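Local coordinates for putative acyl-[acyl-carrier-protein]--UDP-N-acetylglucosamine O-acyltransferase (Bacteroides fragilis, PDB 4R36) that probably catalyses the transfer of an acyl chain from acyl carrier protein to UDP-N-acetylglucosamine, the first step of lipid A synthesis, at residues A84-D88 against L89-G93; S221-I224 against I225-H229; I259-I262 against V263-R267. One frame throughout, in Å; residues are numbered along the deposited sequence.

Contact 1: A84-D88 against L89-G93; sequences AIPQD and LKFKG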
ATOM      1  N   ALA A  84       3.098 -15.918   9.200  1.00 17.30           N
ATOM      2  CA  ALA A  84       3.812 -15.152  10.201  1.00 18.49           C
ATOM      3  C   ALA A  84       2.938 -14.854  11.414  1.00 17.47           C
ATOM      4  O   ALA A  84       1.678 -14.809  11.309  1.00 17.38           O
ATOM      5  CB  ALA A  84       4.356 -13.873   9.621  1.00 17.91           C
ATOM      6  N   ILE A  85       3.595 -14.689  12.561  1.00 18.01           N
ATOM      7  CA  ILE A  85       2.898 -14.406  13.783  1.00 18.02           C
ATOM      8  C   ILE A  85       2.045 -13.117  13.655  1.00 17.74           C
ATOM      9  O   ILE A  85       2.390 -12.223  12.866  1.00 18.56           O
ATOM     10  CB  ILE A  85       3.792 -14.309  15.010  1.00 20.84           C
ATOM     11  CG1 ILE A  85       4.822 -13.175  14.866  1.00 22.74           C
ATOM     12  CG2 ILE A  85       4.461 -15.675  15.245  1.00 22.94           C
ATOM     13  CD1 ILE A  85       5.580 -12.923  16.118  1.00 27.53           C
ATOM     14  N   PRO A  86       0.942 -13.034  14.407  1.00 18.30           N
ATOM     15  CA  PRO A  86       0.118 -11.868  14.385  1.00 17.63           C
ATOM     16  C   PRO A  86       0.893 -10.562  14.588  1.00 18.06           C
ATOM     17  O   PRO A  86       1.869 -10.499  15.309  1.00 17.25           O
ATOM     18  CB  PRO A  86      -0.847 -12.085  15.560  1.00 19.97           C
ATOM     19  CG  PRO A  86      -0.952 -13.569  15.719  1.00 19.57           C
ATOM     20  CD  PRO A  86       0.363 -14.120  15.235  1.00 19.43           C
ATOM     21  N   GLN A  87       0.409  -9.503  13.981  1.00 16.77           N
ATOM     22  CA  GLN A  87       0.877  -8.200  14.260  1.00 18.57           C
ATOM     23  C   GLN A  87       0.237  -7.652  15.571  1.00 25.73           C
ATOM     24  O   GLN A  87       0.710  -6.720  16.139  1.00 38.04           O
ATOM     25  CB  GLN A  87       0.650  -7.283  13.044  1.00 16.00           C
ATOM     26  CG  GLN A  87       1.473  -7.676  11.811  1.00 17.44           C
ATOM     27  CD  GLN A  87       1.255  -6.741  10.654  1.00 17.02           C
ATOM     28  OE1 GLN A  87       0.152  -6.285  10.401  1.00 21.13           O
ATOM     29  NE2 GLN A  87       2.243  -6.575   9.893  1.00 15.54           N
ATOM     30  N   ASP A  88      -0.743  -8.318  16.102  1.00 31.27           N
ATOM     31  CA  ASP A  88      -1.360  -8.001  17.417  1.00 25.86           C
ATOM     32  C   ASP A  88      -0.389  -8.132  18.600  1.00 29.37           C
ATOM     33  O   ASP A  88       0.072  -9.215  18.902  1.00 23.96           O
ATOM     34  CB  ASP A  88      -2.509  -8.993  17.573  1.00 24.68           C
ATOM     35  CG  ASP A  88      -3.412  -8.701  18.747  1.00 23.48           C
ATOM     36  OD1 ASP A  88      -3.093  -7.777  19.547  1.00 22.96           O
ATOM     37  OD2 ASP A  88      -4.416  -9.410  18.841  1.00 27.09           O
ATOM     38  N   LEU A  89      -0.145  -7.045  19.310  1.00 25.48           N
ATOM     39  CA  LEU A  89       0.698  -7.099  20.478  1.00 29.72           C
ATOM     40  C   LEU A  89       0.091  -7.896  21.621  1.00 29.98           C
ATOM     41  O   LEU A  89       0.792  -8.196  22.563  1.00 27.49           O
ATOM     42  CB  LEU A  89       1.072  -5.710  20.951  1.00 32.29           C
ATOM     43  CG  LEU A  89       1.959  -5.035  19.881  1.00 31.66           C
ATOM     44  CD1 LEU A  89       2.083  -3.550  20.133  1.00 37.29           C
ATOM     45  CD2 LEU A  89       3.356  -5.698  19.774  1.00 37.34           C
ATOM     46  N   LYS A  90      -1.192  -8.250  21.540  1.00 28.13           N
ATOM     47  CA  LYS A  90      -1.761  -9.186  22.514  1.00 30.92           C
ATOM     48  C   LYS A  90      -1.312 -10.632  22.317  1.00 28.46           C
ATOM     49  O   LYS A  90      -1.502 -11.479  23.202  1.00 27.49           O
ATOM     50  CB  LYS A  90      -3.275  -9.102  22.521  1.00 32.11           C
ATOM     51  CG  LYS A  90      -3.791  -7.745  22.983  1.00 31.70           C
ATOM     52  CD  LYS A  90      -5.302  -7.736  23.153  1.00 37.05           C
ATOM     53  CE  LYS A  90      -6.067  -8.163  21.913  1.00 37.49           C
ATOM     54  NZ  LYS A  90      -5.775  -7.284  20.729  1.00 40.15           N
ATOM     55  N   PHE A  91      -0.683 -10.930  21.175  1.00 26.24           N
ATOM     56  CA  PHE A  91      -0.185 -12.265  20.914  1.00 23.59           C
ATOM     57  C   PHE A  91       0.904 -12.599  21.921  1.00 25.78           C
ATOM     58  O   PHE A  91       1.788 -11.799  22.119  1.00 25.41           O
ATOM     59  CB  PHE A  91       0.373 -12.359  19.497  1.00 22.58           C
ATOM     60  CG  PHE A  91       0.951 -13.665  19.136  1.00 19.41           C
ATOM     61  CD1 PHE A  91       0.134 -14.740  18.874  1.00 18.95           C
ATOM     62  CD2 PHE A  91       2.347 -13.802  18.966  1.00 20.29           C
ATOM     63  CE1 PHE A  91       0.690 -15.979  18.524  1.00 19.90           C
ATOM     64  CE2 PHE A  91       2.890 -15.026  18.592  1.00 20.89           C
ATOM     65  CZ  PHE A  91       2.048 -16.123  18.343  1.00 20.31           C
ATOM     66  N   LYS A  92       0.857 -13.803  22.500  1.00 23.91           N
ATOM     67  CA  LYS A  92       1.853 -14.228  23.511  1.00 27.50           C
ATOM     68  C   LYS A  92       2.458 -15.567  23.150  1.00 25.92           C
ATOM     69  O   LYS A  92       2.865 -16.260  24.024  1.00 28.11           O
ATOM     70  CB  LYS A  92       1.188 -14.459  24.869  1.00 29.65           C
ATOM     71  CG  LYS A  92       0.344 -13.356  25.406  1.00 39.35           C
ATOM     72  CD  LYS A  92       1.232 -12.179  25.758  1.00 49.72           C
ATOM     73  CE  LYS A  92       0.502 -11.189  26.661  1.00 58.81           C
ATOM     74  NZ  LYS A  92       0.996  -9.820  26.345  1.00 61.63           N
ATOM     75  N   GLY A  93       2.553 -15.915  21.877  1.00 24.01           N
ATOM     76  CA  GLY A  93       3.238 -17.107  21.428  1.00 24.61           C
ATOM     77  C   GLY A  93       2.356 -18.342  21.424  1.00 23.89           C
ATOM     78  O   GLY A  93       2.850 -19.431  21.144  1.00 22.61           O
TER
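With CG of Phe91 trans to its own backbone N (chi1 178°), the benzyl ring swings back over Pro86, while the trans chi1 of Asp88 (-171°) brings its carboxylate to the N-H of Lys90, inside the turn that Asp88 begins. Asp88 OD1 accepts two bonds there: Lys90 N at 2.8 Å, coming from above the carboxylate plane, and Lys90 NZ at 3.0 Å, a salt bridge made on the syn side and from the other face. The ammonium gets back to this oxygen because the lysine chain folds at chi3 and chi4; its second bond, from NZ to OD2, is weak. In the backbone, Phe91 N donates to Asp88 O at 2.9 Å and closes a type I beta turn over Asp88-Phe91.

The Phe91 ring is sandwiched. Pro86 CD stands 3.8 Å from the ring centroid and 14° off the normal, a CH-pi contact over one face, and Gly93 N lies above the opposite face. Ile85 CG2 approaches Phe91 CE2 obliquely at 3.8 Å.

A second subunit packs Phe77 on Ile85 and Ile147 on Leu89, and the Asp88 side chain also touches His138 of its own chain. Leu89, Lys90 and His138 all bind UDP-N-acetylglucosamine in another structure of this protein. This Asx turn nested in a type I beta turn is thus consistent with a loop of the left-handed beta helix that lines the nucleotide-sugar site at the subunit interface.

Contact 2: S221-I224 against I225-H229; sequences SNEI and IENIH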
ATOM      1  N   SER A 221     -31.648 -13.148 -12.027  1.00 26.62           N
ATOM      2  CA  SER A 221     -32.748 -12.689 -12.876  1.00 30.35           C
ATOM      3  C   SER A 221     -32.977 -11.209 -12.668  1.00 34.91           C
ATOM      4  O   SER A 221     -32.678 -10.648 -11.598  1.00 31.29           O
ATOM      5  CB  SER A 221     -34.002 -13.476 -12.592  1.00 27.04           C
ATOM      6  OG  SER A 221     -34.543 -13.151 -11.346  1.00 29.45           O
ATOM      7  N   ASN A 222     -33.485 -10.551 -13.687  1.00 35.53           N
ATOM      8  CA  ASN A 222     -33.795  -9.116 -13.561  1.00 38.23           C
ATOM      9  C   ASN A 222     -34.806  -8.856 -12.490  1.00 32.25           C
ATOM     10  O   ASN A 222     -34.800  -7.815 -11.840  1.00 31.04           O
ATOM     11  CB  ASN A 222     -34.371  -8.600 -14.857  1.00 40.07           C
ATOM     12  CG  ASN A 222     -33.329  -8.437 -15.915  1.00 42.41           C
ATOM     13  OD1 ASN A 222     -32.140  -8.246 -15.639  1.00 43.82           O
ATOM     14  ND2 ASN A 222     -33.770  -8.495 -17.159  1.00 49.13           N
ATOM     15  N   GLU A 223     -35.697  -9.815 -12.329  1.00 31.29           N
ATOM     16  CA  GLU A 223     -36.680  -9.737 -11.290  1.00 33.83           C
ATOM     17  C   GLU A 223     -36.088  -9.784  -9.860  1.00 28.59           C
ATOM     18  O   GLU A 223     -36.418  -8.965  -9.020  1.00 24.14           O
ATOM     19  CB  GLU A 223     -37.655 -10.857 -11.487  1.00 40.83           C
ATOM     20  CG  GLU A 223     -38.560 -11.122 -10.310  1.00 49.77           C
ATOM     21  CD  GLU A 223     -39.666 -12.075 -10.681  1.00 58.99           C
ATOM     22  OE1 GLU A 223     -40.103 -12.050 -11.861  1.00 70.43           O
ATOM     23  OE2 GLU A 223     -40.093 -12.850  -9.806  1.00 62.75           O
ATOM     24  N   ILE A 224     -35.171 -10.698  -9.616  1.00 24.58           N
ATOM     25  CA  ILE A 224     -34.498 -10.795  -8.324  1.00 24.59           C
ATOM     26  C   ILE A 224     -33.646  -9.536  -8.100  1.00 22.48           C
ATOM     27  O   ILE A 224     -33.610  -9.028  -6.999  1.00 23.00           O
ATOM     28  CB  ILE A 224     -33.613 -12.074  -8.250  1.00 25.49           C
ATOM     29  CG1 ILE A 224     -34.497 -13.304  -8.153  1.00 25.82           C
ATOM     30  CG2 ILE A 224     -32.594 -12.018  -7.083  1.00 22.30           C
ATOM     31  CD1 ILE A 224     -35.239 -13.396  -6.863  1.00 32.10           C
ATOM     32  N   ILE A 225     -32.982  -9.044  -9.152  1.00 23.47           N
ATOM     33  CA  ILE A 225     -32.229  -7.809  -9.067  1.00 23.55           C
ATOM     34  C   ILE A 225     -33.113  -6.617  -8.661  1.00 25.58           C
ATOM     35  O   ILE A 225     -32.736  -5.826  -7.794  1.00 23.84           O
ATOM     36  CB  ILE A 225     -31.445  -7.511 -10.367  1.00 26.84           C
ATOM     37  CG1 ILE A 225     -30.366  -8.587 -10.537  1.00 26.80           C
ATOM     38  CG2 ILE A 225     -30.765  -6.122 -10.286  1.00 26.17           C
ATOM     39  CD1 ILE A 225     -29.608  -8.536 -11.842  1.00 27.67           C
ATOM     40  N   GLU A 226     -34.287  -6.528  -9.255  1.00 25.95           N
ATOM     41  CA  GLU A 226     -35.217  -5.480  -8.915  1.00 28.41           C
ATOM     42  C   GLU A 226     -35.694  -5.614  -7.447  1.00 25.41           C
ATOM     43  O   GLU A 226     -35.848  -4.589  -6.760  1.00 21.30           O
ATOM     44  CB  GLU A 226     -36.408  -5.500  -9.851  1.00 32.66           C
ATOM     45  CG  GLU A 226     -37.394  -4.358  -9.598  1.00 39.98           C
ATOM     46  CD  GLU A 226     -36.777  -2.943  -9.811  1.00 49.93           C
ATOM     47  OE1 GLU A 226     -35.728  -2.822 -10.499  1.00 51.99           O
ATOM     48  OE2 GLU A 226     -37.304  -1.956  -9.243  1.00 56.39           O
ATOM     49  N   ASN A 227     -35.902  -6.841  -6.962  1.00 21.99           N
ATOM     50  CA  ASN A 227     -36.300  -7.025  -5.581  1.00 22.83           C
ATOM     51  C   ASN A 227     -35.218  -6.562  -4.597  1.00 20.76           C
ATOM     52  O   ASN A 227     -35.529  -5.970  -3.566  1.00 19.31           O
ATOM     53  CB  ASN A 227     -36.721  -8.495  -5.321  1.00 23.67           C
ATOM     54  CG  ASN A 227     -38.004  -8.911  -6.124  1.00 25.07           C
ATOM     55  OD1 ASN A 227     -38.765  -8.060  -6.593  1.00 23.97           O
ATOM     56  ND2 ASN A 227     -38.215 -10.205  -6.281  1.00 24.48           N
ATOM     57  N   ILE A 228     -33.978  -6.884  -4.932  1.00 20.09           N
ATOM     58  CA  ILE A 228     -32.852  -6.490  -4.109  1.00 19.08           C
ATOM     59  C   ILE A 228     -32.824  -4.958  -4.087  1.00 19.77           C
ATOM     60  O   ILE A 228     -32.639  -4.318  -3.028  1.00 14.94           O
ATOM     61  CB  ILE A 228     -31.539  -7.092  -4.653  1.00 19.39           C
ATOM     62  CG1 ILE A 228     -31.533  -8.601  -4.416  1.00 20.20           C
ATOM     63  CG2 ILE A 228     -30.290  -6.424  -4.035  1.00 18.23           C
ATOM     64  CD1 ILE A 228     -30.469  -9.348  -5.177  1.00 22.96           C
ATOM     65  N   HIS A 229     -33.038  -4.369  -5.260  1.00 21.68           N
ATOM     66  CA  HIS A 229     -32.996  -2.917  -5.344  1.00 24.81           C
ATOM     67  C   HIS A 229     -34.070  -2.288  -4.488  1.00 21.01           C
ATOM     68  O   HIS A 229     -33.827  -1.352  -3.710  1.00 18.24           O
ATOM     69  CB  HIS A 229     -33.120  -2.472  -6.840  1.00 31.91           C
ATOM     70  CG  HIS A 229     -32.519  -1.139  -7.076  1.00 44.97           C
ATOM     71  ND1 HIS A 229     -31.825  -0.815  -8.216  1.00 58.56           N
ATOM     72  CD2 HIS A 229     -32.387  -0.081  -6.238  1.00 52.98           C
ATOM     73  CE1 HIS A 229     -31.382   0.426  -8.113  1.00 61.42           C
ATOM     74  NE2 HIS A 229     -31.709   0.892  -6.919  1.00 55.50           N
TER
HETATM   75  O   HOH W   1     -40.615 -11.213  -7.798  1.00 36.24           O
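Ser221 meets the first turn of helix 222-237 as its N-cap: the serine hydroxyl OG accepts from Ile224 N at 3.1 Å with an N-H...O angle of 161°. This side-chain bond takes up a backbone N-H that has no preceding helical carbonyl to use. At a chi1 of 71°, OG sits between the backbone N and the carbonyl carbon of Ser221, and from there it faces the N-H of Ile224.

Main-chain bonds then continue the helix in the i to i+4 pattern. Ile225 N donates to Ser221 O at 2.9 Å, and equivalent bonds join Glu226 to Asn222, Asn227 to Glu223 and Ile228 to Ile224. Beside the first of them, Ile225 CG1 lies 3.3 Å from Ser221 O.

The apolar contacts fall on the inward side. Ile224 CG2 and Ile228 CD1 touch at 3.9 Å, one turn apart, with the two side chains slanting across each other. Both isoleucines also pack on Glu258 of helix 257-267, and Ile228 further reaches Ile210 and Leu215. Ile225 turns to another flank, where it meets Leu215 and Arg216 of helix 212-217, whereas Asn222, Glu223 and Glu226 lie on the solvent side.

Polar side chains make the remaining contacts. Glu226 sends its carboxylate on to a salt bridge with Arg233, farther along the same helix. Glu223 and Asn227 run side by side, pointing the same way, their carboxylate and amide planes 55° apart. One water joins them, donating to Glu223 OE2 at 2.6 Å and accepting from Asn227 ND2 at 3.0 Å.

Contact 3: I259-I262 against V263-R267; sequences IEYI and VDFIR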
ATOM      1  N   ILE A 259     -33.309 -12.004  -0.438  1.00 17.00           N
ATOM      2  CA  ILE A 259     -33.944 -11.028   0.442  1.00 18.03           C
ATOM      3  C   ILE A 259     -33.816 -11.434   1.895  1.00 15.96           C
ATOM      4  O   ILE A 259     -33.607 -10.595   2.793  1.00 16.78           O
ATOM      5  CB  ILE A 259     -35.404 -10.762   0.031  1.00 19.12           C
ATOM      6  CG1 ILE A 259     -35.522 -10.458  -1.451  1.00 20.08           C
ATOM      7  CG2 ILE A 259     -36.012  -9.658   0.849  1.00 20.68           C
ATOM      8  CD1 ILE A 259     -34.618  -9.366  -2.046  1.00 20.17           C
ATOM      9  N   GLU A 260     -33.869 -12.728   2.171  1.00 16.96           N
ATOM     10  CA  GLU A 260     -33.700 -13.168   3.519  1.00 16.12           C
ATOM     11  C   GLU A 260     -32.279 -12.964   3.996  1.00 16.79           C
ATOM     12  O   GLU A 260     -32.032 -12.696   5.167  1.00 16.49           O
ATOM     13  CB  GLU A 260     -34.102 -14.667   3.643  1.00 18.99           C
ATOM     14  CG  GLU A 260     -35.592 -14.860   3.389  1.00 19.90           C
ATOM     15  CD  GLU A 260     -35.961 -16.370   3.296  1.00 26.48           C
ATOM     16  OE1 GLU A 260     -35.369 -17.192   4.029  1.00 27.15           O
ATOM     17  OE2 GLU A 260     -36.819 -16.743   2.495  1.00 36.83           O
ATOM     18  N   TYR A 261     -31.341 -13.084   3.081  1.00 14.57           N
ATOM     19  CA  TYR A 261     -29.961 -12.857   3.429  1.00 16.02           C
ATOM     20  C   TYR A 261     -29.743 -11.377   3.763  1.00 16.34           C
ATOM     21  O   TYR A 261     -29.102 -11.053   4.759  1.00 15.96           O
ATOM     22  CB  TYR A 261     -29.097 -13.288   2.272  1.00 17.18           C
ATOM     23  CG  TYR A 261     -27.608 -13.067   2.358  1.00 17.51           C
ATOM     24  CD1 TYR A 261     -26.900 -13.118   3.601  1.00 19.96           C
ATOM     25  CD2 TYR A 261     -26.888 -12.980   1.195  1.00 19.06           C
ATOM     26  CE1 TYR A 261     -25.507 -13.023   3.626  1.00 18.31           C
ATOM     27  CE2 TYR A 261     -25.497 -12.921   1.203  1.00 18.34           C
ATOM     28  CZ  TYR A 261     -24.821 -12.951   2.418  1.00 19.07           C
ATOM     29  OH  TYR A 261     -23.462 -12.805   2.328  1.00 20.22           O
ATOM     30  N   ILE A 262     -30.308 -10.476   2.973  1.00 16.92           N
ATOM     31  CA  ILE A 262     -30.206  -9.038   3.288  1.00 15.05           C
ATOM     32  C   ILE A 262     -30.733  -8.766   4.684  1.00 16.49           C
ATOM     33  O   ILE A 262     -30.086  -8.130   5.546  1.00 14.93           O
ATOM     34  CB  ILE A 262     -30.983  -8.218   2.270  1.00 16.12           C
ATOM     35  CG1 ILE A 262     -30.342  -8.277   0.917  1.00 16.28           C
ATOM     36  CG2 ILE A 262     -31.169  -6.771   2.692  1.00 16.30           C
ATOM     37  CD1 ILE A 262     -31.253  -7.767  -0.183  1.00 16.63           C
ATOM     38  N   VAL A 263     -31.935  -9.279   4.948  1.00 16.13           N
ATOM     39  CA  VAL A 263     -32.589  -9.033   6.247  1.00 17.43           C
ATOM     40  C   VAL A 263     -31.818  -9.618   7.432  1.00 17.78           C
ATOM     41  O   VAL A 263     -31.560  -8.966   8.427  1.00 17.43           O
ATOM     42  CB  VAL A 263     -34.073  -9.489   6.209  1.00 18.03           C
ATOM     43  CG1 VAL A 263     -34.663  -9.472   7.596  1.00 20.50           C
ATOM     44  CG2 VAL A 263     -34.846  -8.618   5.235  1.00 18.95           C
ATOM     45  N   ASP A 264     -31.455 -10.865   7.336  1.00 17.94           N
ATOM     46  CA  ASP A 264     -30.746 -11.523   8.400  1.00 20.21           C
ATOM     47  C   ASP A 264     -29.388 -10.828   8.667  1.00 18.79           C
ATOM     48  O   ASP A 264     -29.010 -10.652   9.830  1.00 17.44           O
ATOM     49  CB  ASP A 264     -30.440 -12.962   7.980  1.00 24.39           C
ATOM     50  CG  ASP A 264     -30.038 -13.827   9.178  1.00 31.80           C
ATOM     51  OD1 ASP A 264     -30.916 -14.227   9.961  1.00 42.88           O
ATOM     52  OD2 ASP A 264     -28.847 -14.033   9.403  1.00 39.10           O
ATOM     53  N   PHE A 265     -28.656 -10.541   7.579  1.00 15.83           N
ATOM     54  CA  PHE A 265     -27.390  -9.891   7.703  1.00 16.90           C
ATOM     55  C   PHE A 265     -27.499  -8.571   8.506  1.00 17.38           C
ATOM     56  O   PHE A 265     -26.792  -8.368   9.478  1.00 19.33           O
ATOM     57  CB  PHE A 265     -26.786  -9.581   6.325  1.00 16.32           C
ATOM     58  CG  PHE A 265     -25.381  -9.011   6.406  1.00 16.35           C
ATOM     59  CD1 PHE A 265     -25.165  -7.695   6.740  1.00 16.58           C
ATOM     60  CD2 PHE A 265     -24.279  -9.780   6.081  1.00 16.84           C
ATOM     61  CE1 PHE A 265     -23.876  -7.147   6.783  1.00 17.31           C
ATOM     62  CE2 PHE A 265     -22.990  -9.252   6.116  1.00 16.13           C
ATOM     63  CZ  PHE A 265     -22.783  -7.933   6.441  1.00 17.55           C
ATOM     64  N   ILE A 266     -28.467  -7.724   8.137  1.00 17.00           N
ATOM     65  CA  ILE A 266     -28.614  -6.435   8.813  1.00 16.84           C
ATOM     66  C   ILE A 266     -29.138  -6.609  10.231  1.00 19.00           C
ATOM     67  O   ILE A 266     -28.633  -5.985  11.182  1.00 16.46           O
ATOM     68  CB  ILE A 266     -29.494  -5.500   8.008  1.00 15.98           C
ATOM     69  CG1 ILE A 266     -28.807  -5.262   6.628  1.00 15.70           C
ATOM     70  CG2 ILE A 266     -29.808  -4.215   8.755  1.00 15.64           C
ATOM     71  CD1 ILE A 266     -29.694  -4.642   5.585  1.00 16.66           C
ATOM     72  N   ARG A 267     -30.162  -7.435  10.359  1.00 19.42           N
ATOM     73  CA  ARG A 267     -30.787  -7.651  11.639  1.00 19.61           C
ATOM     74  C   ARG A 267     -29.777  -8.153  12.665  1.00 20.24           C
ATOM     75  O   ARG A 267     -29.792  -7.728  13.826  1.00 22.27           O
ATOM     76  CB  ARG A 267     -31.926  -8.679  11.476  1.00 18.47           C
ATOM     77  CG  ARG A 267     -32.715  -8.831  12.738  1.00 22.41           C
ATOM     78  CD  ARG A 267     -33.992  -9.620  12.466  1.00 23.49           C
ATOM     79  NE  ARG A 267     -35.043  -8.767  11.922  1.00 21.14           N
ATOM     80  CZ  ARG A 267     -36.012  -9.188  11.114  1.00 19.56           C
ATOM     81  NH1 ARG A 267     -36.027 -10.426  10.669  1.00 20.20           N
ATOM     82  NH2 ARG A 267     -36.958  -8.330  10.696  1.00 21.91           N
TER
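Ile262 and Ile266 form the tightly packed flank of this last helix, lying alongside one another and pointing the same way, with Ile262 CG2 3.9 Å from Ile266 CD1. A shared rotamer explains the match (chi1 -68° and -61°): in each residue CG1 lies beside the backbone N, which turns CD1 of Ile266 back along the helix toward CG2 of Ile262. Val263, on a neighbouring flank, sets CG2 3.4 Å from Ile259 O. Ile235 of helix 222-237 packs against both isoleucines and Val249 of helix 242-252 against Val263, which places these flanks inside the helical domain.

The aromatic pair is looser. Tyr261 CE1 and Phe265 CD2 are 4.2 Å apart and the rings meet obliquely, without a stack. The tyrosine hydroxyl hydrogen-bonds to Asp161 OD2 and Gly180 N, a direct tie from this helix to the beta-helix body.

On the solvent side, Glu260 and Asp264 share little more than backbone: Asp264 N donates to Glu260 O at 2.9 Å, and Asp264 CB comes within 3.2 Å of that same oxygen. Arg267 is also exposed, yet one face of its guanidinium lies against Val263 CG1, 3.4 Å above the plane and toward the rim, while NH2 forms a salt bridge with Glu250.

The chemistry therefore implies three ties of different kinds: apolar branches join the helix to helices 222-237 and 242-252, the Arg267-Glu250 salt bridge reinforces the second of these, and Tyr261 OH links the helix to the beta helix.

How the contacts relate
Contact 1 comes first along the chain, in the loop between strands 81-82 and 97-100 of the left-handed beta helix; contacts 2 and 3 follow in the C-terminal helical domain, on helices 222-237 and 257-267. Centres of contacts 1 and 2 are about 44 Å apart, on opposite sides of the chain's centre, and those of contacts 1 and 3 about 34 Å. Contacts 2 and 3 lie about 15 Å apart between centres and touch: Ile259 CD1 packs 3.8 Å from Asn227 O, and Ile262 CD1 4.2 Å from Ile228 CG2. The loop thus probably contributes to the substrate site between subunits, whereas the two helices pack together within one subunit.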